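Side-chain contacts in putative succinylglutamate desuccinylase / aspartoacylase (Shewanella amazonensis, PDB 3FMC), which probably acts as a zinc-dependent hydrolase of the succinylglutamate desuccinylase/aspartoacylase family: residues L20-Y25 against Q159-R164; K179-P184 against S189-F194; G260-L265 against G269-T274. All coordinates share one frame; numbering follows the deposited sequence.

Contact 1 of 3, residues L20-Y25 against Q159-R164; sequences LSLPVY and QSMAHR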
loop_
_atom_site.group_PDB
_atom_site.type_symbol
_atom_site.label_atom_id
_atom_site.label_comp_id
_atom_site.label_asym_id
_atom_site.label_seq_id
_atom_site.Cartn_x
_atom_site.Cartn_y
_atom_site.Cartn_z
ATOM N N LEU C 20 21.201 1.342 5.250
ATOM C CA LEU C 20 20.254 2.082 6.098
ATOM C C LEU C 20 21.124 2.495 7.301
ATOM O O LEU C 20 21.738 1.645 7.927
ATOM C CB LEU C 20 19.059 1.207 6.524
ATOM C CG LEU C 20 18.020 0.852 5.406
ATOM C CD1 LEU C 20 17.042 -0.231 5.872
ATOM C CD2 LEU C 20 17.280 2.123 4.892
ATOM N N SER C 21 21.225 3.800 7.540
ATOM C CA SER C 21 21.998 4.342 8.629
ATOM C C SER C 21 21.301 5.515 9.303
ATOM O O SER C 21 20.396 6.167 8.709
ATOM C CB SER C 21 23.419 4.691 8.230
ATOM O OG SER C 21 23.400 5.695 7.268
ATOM N N LEU C 22 21.734 5.745 10.562
ATOM C CA LEU C 22 21.171 6.758 11.447
ATOM C C LEU C 22 22.290 7.752 11.786
ATOM O O LEU C 22 23.421 7.335 12.010
ATOM C CB LEU C 22 20.740 6.120 12.793
ATOM C CG LEU C 22 19.914 4.843 12.855
ATOM C CD1 LEU C 22 19.449 4.507 14.234
ATOM C CD2 LEU C 22 18.733 4.979 11.900
ATOM N N PRO C 23 21.951 9.040 11.901
ATOM C CA PRO C 23 22.896 10.048 12.388
ATOM C C PRO C 23 22.770 10.089 13.918
ATOM O O PRO C 23 21.655 10.158 14.434
ATOM C CB PRO C 23 22.377 11.352 11.772
ATOM C CG PRO C 23 20.931 11.155 11.617
ATOM C CD PRO C 23 20.650 9.648 11.573
ATOM N N VAL C 24 23.892 9.944 14.621
ATOM C CA VAL C 24 23.949 9.989 16.098
ATOM C C VAL C 24 24.755 11.212 16.494
ATOM O O VAL C 24 25.952 11.277 16.155
ATOM C CB VAL C 24 24.561 8.707 16.660
ATOM C CG1 VAL C 24 24.547 8.704 18.240
ATOM C CG2 VAL C 24 23.818 7.506 16.081
ATOM N N TYR C 25 24.099 12.183 17.158
ATOM C CA TYR C 25 24.732 13.412 17.588
ATOM C C TYR C 25 25.030 13.300 19.078
ATOM O O TYR C 25 24.215 12.786 19.841
ATOM C CB TYR C 25 23.835 14.604 17.330
ATOM C CG TYR C 25 23.598 14.855 15.851
ATOM C CD1 TYR C 25 24.546 15.498 15.088
ATOM C CD2 TYR C 25 22.415 14.455 15.234
ATOM C CE1 TYR C 25 24.351 15.726 13.773
ATOM C CE2 TYR C 25 22.208 14.691 13.888
ATOM C CZ TYR C 25 23.182 15.300 13.154
ATOM O OH TYR C 25 23.015 15.545 11.812
ATOM N N GLN C 159 18.384 -0.048 20.841
ATOM C CA GLN C 159 18.304 -0.501 22.223
ATOM C C GLN C 159 19.651 -0.582 22.875
ATOM O O GLN C 159 19.815 -0.200 24.030
ATOM C CB GLN C 159 17.565 -1.826 22.288
ATOM C CG GLN C 159 17.205 -2.280 23.725
ATOM C CD GLN C 159 16.346 -3.491 23.740
ATOM O OE1 GLN C 159 15.568 -3.728 22.799
ATOM N NE2 GLN C 159 16.419 -4.270 24.835
ATOM N N SER C 160 20.626 -1.124 22.155
ATOM C CA SER C 160 21.970 -1.252 22.695
ATOM C C SER C 160 22.521 0.132 23.031
ATOM O O SER C 160 23.203 0.292 24.060
ATOM C CB SER C 160 22.889 -1.978 21.716
ATOM O OG SER C 160 24.210 -1.939 22.215
HETATM N N MSE C 161 22.239 1.132 22.189
HETATM C CA MSE C 161 22.656 2.513 22.494
HETATM C C MSE C 161 21.911 3.050 23.727
HETATM O O MSE C 161 22.531 3.652 24.626
HETATM C CB MSE C 161 22.449 3.448 21.309
HETATM C CG MSE C 161 23.439 3.175 20.127
HETATM SE SE MSE C 161 23.331 4.571 18.849
HETATM C CE MSE C 161 21.492 4.103 18.074
ATOM N N ALA C 162 20.604 2.795 23.776
ATOM C CA ALA C 162 19.737 3.275 24.864
ATOM C C ALA C 162 20.184 2.701 26.219
ATOM O O ALA C 162 20.180 3.389 27.210
ATOM C CB ALA C 162 18.291 2.869 24.597
ATOM N N HIS C 163 20.533 1.415 26.229
ATOM C CA HIS C 163 20.973 0.731 27.447
ATOM C C HIS C 163 22.196 1.382 28.095
ATOM O O HIS C 163 22.430 1.216 29.298
ATOM C CB HIS C 163 21.311 -0.725 27.158
ATOM C CG HIS C 163 20.130 -1.634 27.069
ATOM N ND1 HIS C 163 19.028 -1.516 27.892
ATOM C CD2 HIS C 163 19.961 -2.781 26.369
ATOM C CE1 HIS C 163 18.198 -2.518 27.651
ATOM N NE2 HIS C 163 18.733 -3.298 26.722
ATOM N N ARG C 164 23.002 2.077 27.301
ATOM C CA ARG C 164 24.189 2.733 27.826
ATOM C C ARG C 164 23.904 3.995 28.629
ATOM O O ARG C 164 24.751 4.404 29.390
ATOM C CB ARG C 164 25.159 3.108 26.715
ATOM C CG ARG C 164 25.703 1.926 25.953
ATOM C CD ARG C 164 26.521 2.406 24.775
ATOM N NE ARG C 164 26.940 1.233 23.999
ATOM C CZ ARG C 164 27.983 0.453 24.312
ATOM N NH1 ARG C 164 28.735 0.711 25.389
ATOM N NH2 ARG C 164 28.280 -0.598 23.547
#
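Helix-on-sheet packing brings Met-161, near the end of helix 150-163, against Leu-22 and Val-24 on strand 19-27. The residue at 161 is a selenomethionine, and it makes the contact from the helix side by itself. Leu-22 and Val-24 are two positions apart on the strand, so both turn toward the helix and offer it a small apolar patch. No hydrogen bond crosses between the segments, and the backbones stay well apart: the closest CA pair, Val-24 with Met-161, is 9.9 Å apart.

Met-161 covers this distance by reaching out and then turning. Its chain is extended as far as the selenium and bends at the last torsion (chi3 -72°), which swings the terminal methyl along the strand toward Leu-22. Selenium and methyl therefore serve different partners. Met-161 CE lies 4.4 Å from Leu-22 CD1, a loose end-to-end meeting of methyl groups, while SE faces Val-24.

Around the patch, Val-24 also packs on His-7 and Val-9 of the neighbouring antiparallel strand 4-13, and Leu-22 packs on Val-11 of that strand and on Pro-77. One turn of helix back from His-163, Gln-159 NE2 bonds to His-163 NE2 (3.1 Å), and Gln-159 OE1 accepts from Leu-105 N. At the interface itself, the branch of Val-24 that does the touching is CG2, the one anti to the carbonyl carbon, and it lies 4.1 Å from Met-161 SE.

Contact 2 of 3, residues K179-P184 against S189-F194; sequences KHLYCP and SAAQYF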
loop_
_atom_site.group_PDB
_atom_site.type_symbol
_atom_site.label_atom_id
_atom_site.label_comp_id
_atom_site.label_asym_id
_atom_site.label_seq_id
_atom_site.Cartn_x
_atom_site.Cartn_y
_atom_site.Cartn_z
ATOM N N LYS C 179 -0.586 16.572 23.063
ATOM C CA LYS C 179 0.687 16.145 23.659
ATOM C C LYS C 179 0.371 15.319 24.920
ATOM O O LYS C 179 -0.432 15.704 25.778
ATOM C CB LYS C 179 1.551 17.368 24.040
ATOM C CG LYS C 179 1.794 18.281 22.901
ATOM C CD LYS C 179 2.756 19.406 23.256
ATOM C CE LYS C 179 2.914 20.338 22.108
ATOM N NZ LYS C 179 3.844 21.434 22.443
ATOM N N HIS C 180 1.008 14.175 25.010
ATOM C CA HIS C 180 0.861 13.268 26.113
ATOM C C HIS C 180 2.167 12.541 26.392
ATOM O O HIS C 180 3.093 12.533 25.580
ATOM C CB HIS C 180 -0.370 12.336 26.002
ATOM C CG HIS C 180 -0.396 11.449 24.789
ATOM N ND1 HIS C 180 -0.628 11.932 23.513
ATOM C CD2 HIS C 180 -0.326 10.109 24.680
ATOM C CE1 HIS C 180 -0.662 10.913 22.674
ATOM N NE2 HIS C 180 -0.474 9.799 23.359
ATOM N N LEU C 181 2.224 11.931 27.546
ATOM C CA LEU C 181 3.432 11.280 28.033
ATOM C C LEU C 181 3.166 9.941 28.645
ATOM O O LEU C 181 2.170 9.770 29.378
ATOM C CB LEU C 181 4.046 12.157 29.113
ATOM C CG LEU C 181 5.292 11.758 29.914
ATOM C CD1 LEU C 181 6.589 11.731 29.052
ATOM C CD2 LEU C 181 5.514 12.701 31.161
ATOM N N TYR C 182 4.014 8.985 28.297
ATOM C CA TYR C 182 4.062 7.707 28.975
ATOM C C TYR C 182 5.224 7.781 29.992
ATOM O O TYR C 182 6.406 8.121 29.657
ATOM C CB TYR C 182 4.246 6.529 28.052
ATOM C CG TYR C 182 3.086 6.258 27.115
ATOM C CD1 TYR C 182 2.927 6.960 25.932
ATOM C CD2 TYR C 182 2.165 5.269 27.413
ATOM C CE1 TYR C 182 1.868 6.693 25.068
ATOM C CE2 TYR C 182 1.121 5.029 26.615
ATOM C CZ TYR C 182 0.957 5.706 25.431
ATOM O OH TYR C 182 -0.112 5.377 24.621
ATOM N N CYS C 183 4.878 7.433 31.222
ATOM C CA CYS C 183 5.769 7.548 32.370
ATOM C C CYS C 183 5.570 6.317 33.237
ATOM O O CYS C 183 4.427 5.999 33.589
ATOM C CB CYS C 183 5.418 8.798 33.157
ATOM S SG CYS C 183 6.597 9.135 34.516
ATOM N N PRO C 184 6.657 5.615 33.590
ATOM C CA PRO C 184 6.555 4.443 34.453
ATOM C C PRO C 184 6.138 4.858 35.848
ATOM O O PRO C 184 6.509 5.944 36.307
ATOM C CB PRO C 184 7.966 3.888 34.514
ATOM C CG PRO C 184 8.781 4.734 33.563
ATOM C CD PRO C 184 8.035 5.902 33.154
ATOM N N SER C 189 7.067 11.444 39.361
ATOM C CA SER C 189 7.517 12.814 39.445
ATOM C C SER C 189 7.988 13.415 38.138
ATOM O O SER C 189 7.952 14.648 37.973
ATOM C CB SER C 189 8.643 12.932 40.480
ATOM O OG SER C 189 9.761 12.140 40.097
ATOM N N ALA C 190 8.427 12.583 37.184
ATOM C CA ALA C 190 8.973 13.121 35.942
ATOM C C ALA C 190 7.979 14.007 35.204
ATOM O O ALA C 190 8.365 14.968 34.539
ATOM C CB ALA C 190 9.498 11.975 35.011
ATOM N N ALA C 191 6.695 13.653 35.274
ATOM C CA ALA C 191 5.659 14.400 34.578
ATOM C C ALA C 191 5.586 15.857 35.004
ATOM O O ALA C 191 5.219 16.696 34.219
ATOM C CB ALA C 191 4.277 13.694 34.748
ATOM N N GLN C 192 5.990 16.147 36.237
ATOM C CA GLN C 192 5.977 17.515 36.766
ATOM C C GLN C 192 6.965 18.449 36.069
ATOM O O GLN C 192 6.796 19.654 36.165
ATOM C CB GLN C 192 6.258 17.525 38.282
ATOM C CG GLN C 192 5.259 16.763 39.129
ATOM C CD GLN C 192 3.855 17.349 39.073
ATOM O OE1 GLN C 192 3.665 18.558 39.150
ATOM N NE2 GLN C 192 2.860 16.479 38.948
ATOM N N TYR C 193 7.941 17.906 35.327
ATOM C CA TYR C 193 9.005 18.721 34.692
ATOM C C TYR C 193 8.789 19.011 33.233
ATOM O O TYR C 193 9.169 20.086 32.732
ATOM C CB TYR C 193 10.374 18.077 34.972
ATOM C CG TYR C 193 10.600 17.950 36.446
ATOM C CD1 TYR C 193 10.996 19.053 37.222
ATOM C CD2 TYR C 193 10.348 16.774 37.097
ATOM C CE1 TYR C 193 11.136 18.950 38.593
ATOM C CE2 TYR C 193 10.500 16.660 38.462
ATOM C CZ TYR C 193 10.898 17.749 39.207
ATOM O OH TYR C 193 11.034 17.569 40.577
ATOM N N PHE C 194 8.173 18.068 32.513
ATOM C CA PHE C 194 7.865 18.288 31.111
ATOM C C PHE C 194 6.647 19.236 30.971
ATOM O O PHE C 194 5.967 19.509 31.962
ATOM C CB PHE C 194 7.605 16.947 30.394
ATOM C CG PHE C 194 8.796 16.017 30.398
ATOM C CD1 PHE C 194 9.767 16.101 29.409
ATOM C CD2 PHE C 194 8.948 15.066 31.381
ATOM C CE1 PHE C 194 10.867 15.251 29.426
ATOM C CE2 PHE C 194 10.039 14.199 31.382
ATOM C CZ PHE C 194 10.980 14.291 30.400
#
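Leu-181 leads this contact, pushing one methyl, CD2, against the turn at 189-194. Leu-181 CD2 sits 3.8 Å from Ala-191 CA and 3.9 Å from Ala-191 CB, so it rests on backbone and methyl of the same residue. The same Leu-181 CD2 reaches Phe-194 CD2 at 4.2 Å, approaching the ring obliquely. One leucine branch thus bridges the alanine in the turn and the aromatic ring that follows it. Two residues along the strand, Cys-183 makes a separate touch: its SG lies 4.1 Å from Ala-190 CB, an apolar meeting of thiol and methyl. No hydrogen bond links the two segments, and all five touching residues are buried.

Both strand residues lie on the strand face turned to 189-194. With CG anti to the backbone N (chi1 177°), Leu-181 carries CD2 to Ala-191, and Cys-183 SG is placed the same way. The turn itself is compact, with helical backbone angles from 189 to 193. It is held by bonds from Gln-192 N to Ser-189 O (3.0 Å) and from Tyr-193 N to Ala-190 O (3.1 Å). The small alanines at 190 and 191 let its backbone come close to the strand, where CA of Cys-183 and CA of Ala-191 are 7.2 Å apart.

In the wider fold this is a strand-to-connection contact, between strand 176-184 and the loop that leads on to its parallel neighbour 198-202. Leu-181 and Cys-183 also pack on Thr-199 of that strand and on Leu-241 and Leu-239 of strand 237-243. Helix 251-267 packs on the loop, with Tyr-264 stacked on the Phe-194 ring and Ile-261 against it.

Contact 3 of 3, residues G260-L265 against G269-T274; sequences GILAYL and GVIAET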
loop_
_atom_site.group_PDB
_atom_site.type_symbol
_atom_site.label_atom_id
_atom_site.label_comp_id
_atom_site.label_asym_id
_atom_site.label_seq_id
_atom_site.Cartn_x
_atom_site.Cartn_y
_atom_site.Cartn_z
ATOM N N GLY C 260 10.552 22.093 27.719
ATOM C CA GLY C 260 10.137 21.155 28.757
ATOM C C GLY C 260 11.173 20.087 29.043
ATOM O O GLY C 260 11.436 19.755 30.177
ATOM N N ILE C 261 11.743 19.505 27.989
ATOM C CA ILE C 261 12.803 18.517 28.137
ATOM C C ILE C 261 13.948 19.150 28.933
ATOM O O ILE C 261 14.477 18.535 29.849
ATOM C CB ILE C 261 13.296 18.029 26.773
ATOM C CG1 ILE C 261 12.176 17.215 26.081
ATOM C CG2 ILE C 261 14.573 17.180 26.930
ATOM C CD1 ILE C 261 12.464 16.766 24.652
ATOM N N LEU C 262 14.305 20.374 28.605
ATOM C CA LEU C 262 15.377 21.064 29.373
ATOM C C LEU C 262 15.058 21.161 30.858
ATOM O O LEU C 262 15.966 21.008 31.690
ATOM C CB LEU C 262 15.675 22.436 28.800
ATOM C CG LEU C 262 16.519 22.616 27.547
ATOM C CD1 LEU C 262 16.476 24.127 27.186
ATOM C CD2 LEU C 262 17.931 22.139 27.800
ATOM N N ALA C 263 13.804 21.450 31.212
ATOM C CA ALA C 263 13.423 21.481 32.650
ATOM C C ALA C 263 13.730 20.123 33.327
ATOM O O ALA C 263 14.213 20.068 34.464
ATOM C CB ALA C 263 11.948 21.869 32.826
ATOM N N TYR C 264 13.425 18.991 32.650
ATOM C CA TYR C 264 13.717 17.685 33.180
ATOM C C TYR C 264 15.226 17.492 33.318
ATOM O O TYR C 264 15.700 16.992 34.315
ATOM C CB TYR C 264 13.107 16.554 32.312
ATOM C CG TYR C 264 13.320 15.192 32.898
ATOM C CD1 TYR C 264 12.644 14.787 34.029
ATOM C CD2 TYR C 264 14.204 14.280 32.308
ATOM C CE1 TYR C 264 12.851 13.565 34.591
ATOM C CE2 TYR C 264 14.406 13.036 32.870
ATOM C CZ TYR C 264 13.714 12.667 33.996
ATOM O OH TYR C 264 13.890 11.424 34.586
ATOM N N LEU C 265 15.964 17.905 32.297
ATOM C CA LEU C 265 17.436 17.769 32.313
ATOM C C LEU C 265 18.059 18.603 33.459
ATOM O O LEU C 265 18.997 18.148 34.100
ATOM C CB LEU C 265 17.986 18.180 30.948
ATOM C CG LEU C 265 17.563 17.317 29.746
ATOM C CD1 LEU C 265 18.325 17.711 28.480
ATOM C CD2 LEU C 265 17.708 15.854 30.075
ATOM N N GLY C 269 20.092 17.147 36.783
ATOM C CA GLY C 269 21.483 17.561 36.842
ATOM C C GLY C 269 22.324 17.220 35.654
ATOM O O GLY C 269 23.546 17.084 35.776
ATOM N N VAL C 270 21.673 17.120 34.498
ATOM C CA VAL C 270 22.351 16.864 33.227
ATOM C C VAL C 270 22.946 18.160 32.717
ATOM O O VAL C 270 24.007 18.138 32.116
ATOM C CB VAL C 270 21.357 16.280 32.184
ATOM C CG1 VAL C 270 22.045 16.243 30.764
ATOM C CG2 VAL C 270 20.851 14.912 32.652
ATOM N N ILE C 271 22.260 19.281 32.960
ATOM C CA ILE C 271 22.725 20.613 32.647
ATOM C C ILE C 271 22.895 21.367 34.012
ATOM O O ILE C 271 22.201 21.049 34.973
ATOM C CB ILE C 271 21.802 21.365 31.644
ATOM C CG1 ILE C 271 20.393 21.550 32.193
ATOM C CG2 ILE C 271 21.755 20.588 30.321
ATOM C CD1 ILE C 271 19.423 22.358 31.277
ATOM N N ALA C 272 23.851 22.289 34.082
ATOM C CA ALA C 272 24.145 23.048 35.332
ATOM C C ALA C 272 23.083 24.088 35.639
ATOM O O ALA C 272 22.723 24.321 36.810
ATOM C CB ALA C 272 25.525 23.728 35.212
ATOM N N GLU C 273 22.535 24.675 34.594
ATOM C CA GLU C 273 21.577 25.744 34.725
ATOM C C GLU C 273 20.250 25.348 35.349
ATOM O O GLU C 273 19.818 24.208 35.228
ATOM C CB GLU C 273 21.269 26.365 33.358
ATOM C CG GLU C 273 22.363 27.190 32.750
ATOM C CD GLU C 273 23.465 26.411 32.064
ATOM O OE1 GLU C 273 23.492 25.149 32.043
ATOM O OE2 GLU C 273 24.335 27.114 31.525
ATOM N N THR C 274 19.629 26.313 36.016
ATOM C CA THR C 274 18.303 26.150 36.553
ATOM C C THR C 274 17.294 26.419 35.440
ATOM O O THR C 274 17.307 27.481 34.818
ATOM C CB THR C 274 18.065 27.157 37.719
ATOM O OG1 THR C 274 19.057 26.949 38.713
ATOM C CG2 THR C 274 16.665 26.979 38.332
#
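A Schellman motif ends helix 251-267, and through it Leu-265 and Leu-262 in the last turns meet Val-270 and Ile-271 in the segment that follows. Gly-269 is the first residue to leave the helical conformation, and its positive phi (71°) reverses the chain so that the next two side chains fold back on the helix.

The hydrogen bonding across the contact centres on one carbonyl. Val-270 N donates to Leu-265 O at 2.9 Å, with an N-H...O angle of 154°. The bond runs from just past the helix end back into the last turn, as the six-to-one bond of a Schellman motif does.

Apolar packing then closes the corner. Leu-265 CB lies 4.1 Å from Val-270 CB, the two side chains crossing obliquely. Farther out, Leu-265 CD2 comes within 4.2 Å of Val-270 CG2. Ile-271 lies against the same leucine through CG1, 4.3 Å from Leu-265 CB, and continues one turn back to Leu-262, whose side chain it crosses at about a right angle.

Beyond the two segments, Leu-265 and Val-270 both pack on Val-36 of strand 36-40, while Leu-262 touches Leu-56 and Leu-59 of helix 48-60. Tyr-63 packs against Leu-262 and Ile-271 alike. The helix end is thereby packed against strand 36-40 and helix 48-60.

For Ile-271 the first torsion (61°) sets CG1 between the backbone N and carbonyl carbon; the chain then extends, bringing Ile-271 CD1 to 3.8 Å from Leu-262 CD2 and 3.7 Å from Leu-262 O.

The three contacts follow one another along the chain without overlap. Contact 1 joins segments far apart in sequence, whereas contacts 2 and 3 each fold a loop back on the strand or helix just before it. Contact 1 lies apart, its nearest atoms about 13 Å from contact 2 and about 12 Å from contact 3, although strands 19-27 and 176-184 are connected through a run of paired strands. Contacts 2 and 3 have centres about 14 Å apart and touch, with Ala-190 CB 3.7 Å from Tyr-264 CE1. Helix 251-267 joins them: the loop after strand 176-184 packs on Ala-263 and Tyr-264, while Leu-262 and Leu-265 of the same helix carry contact 3.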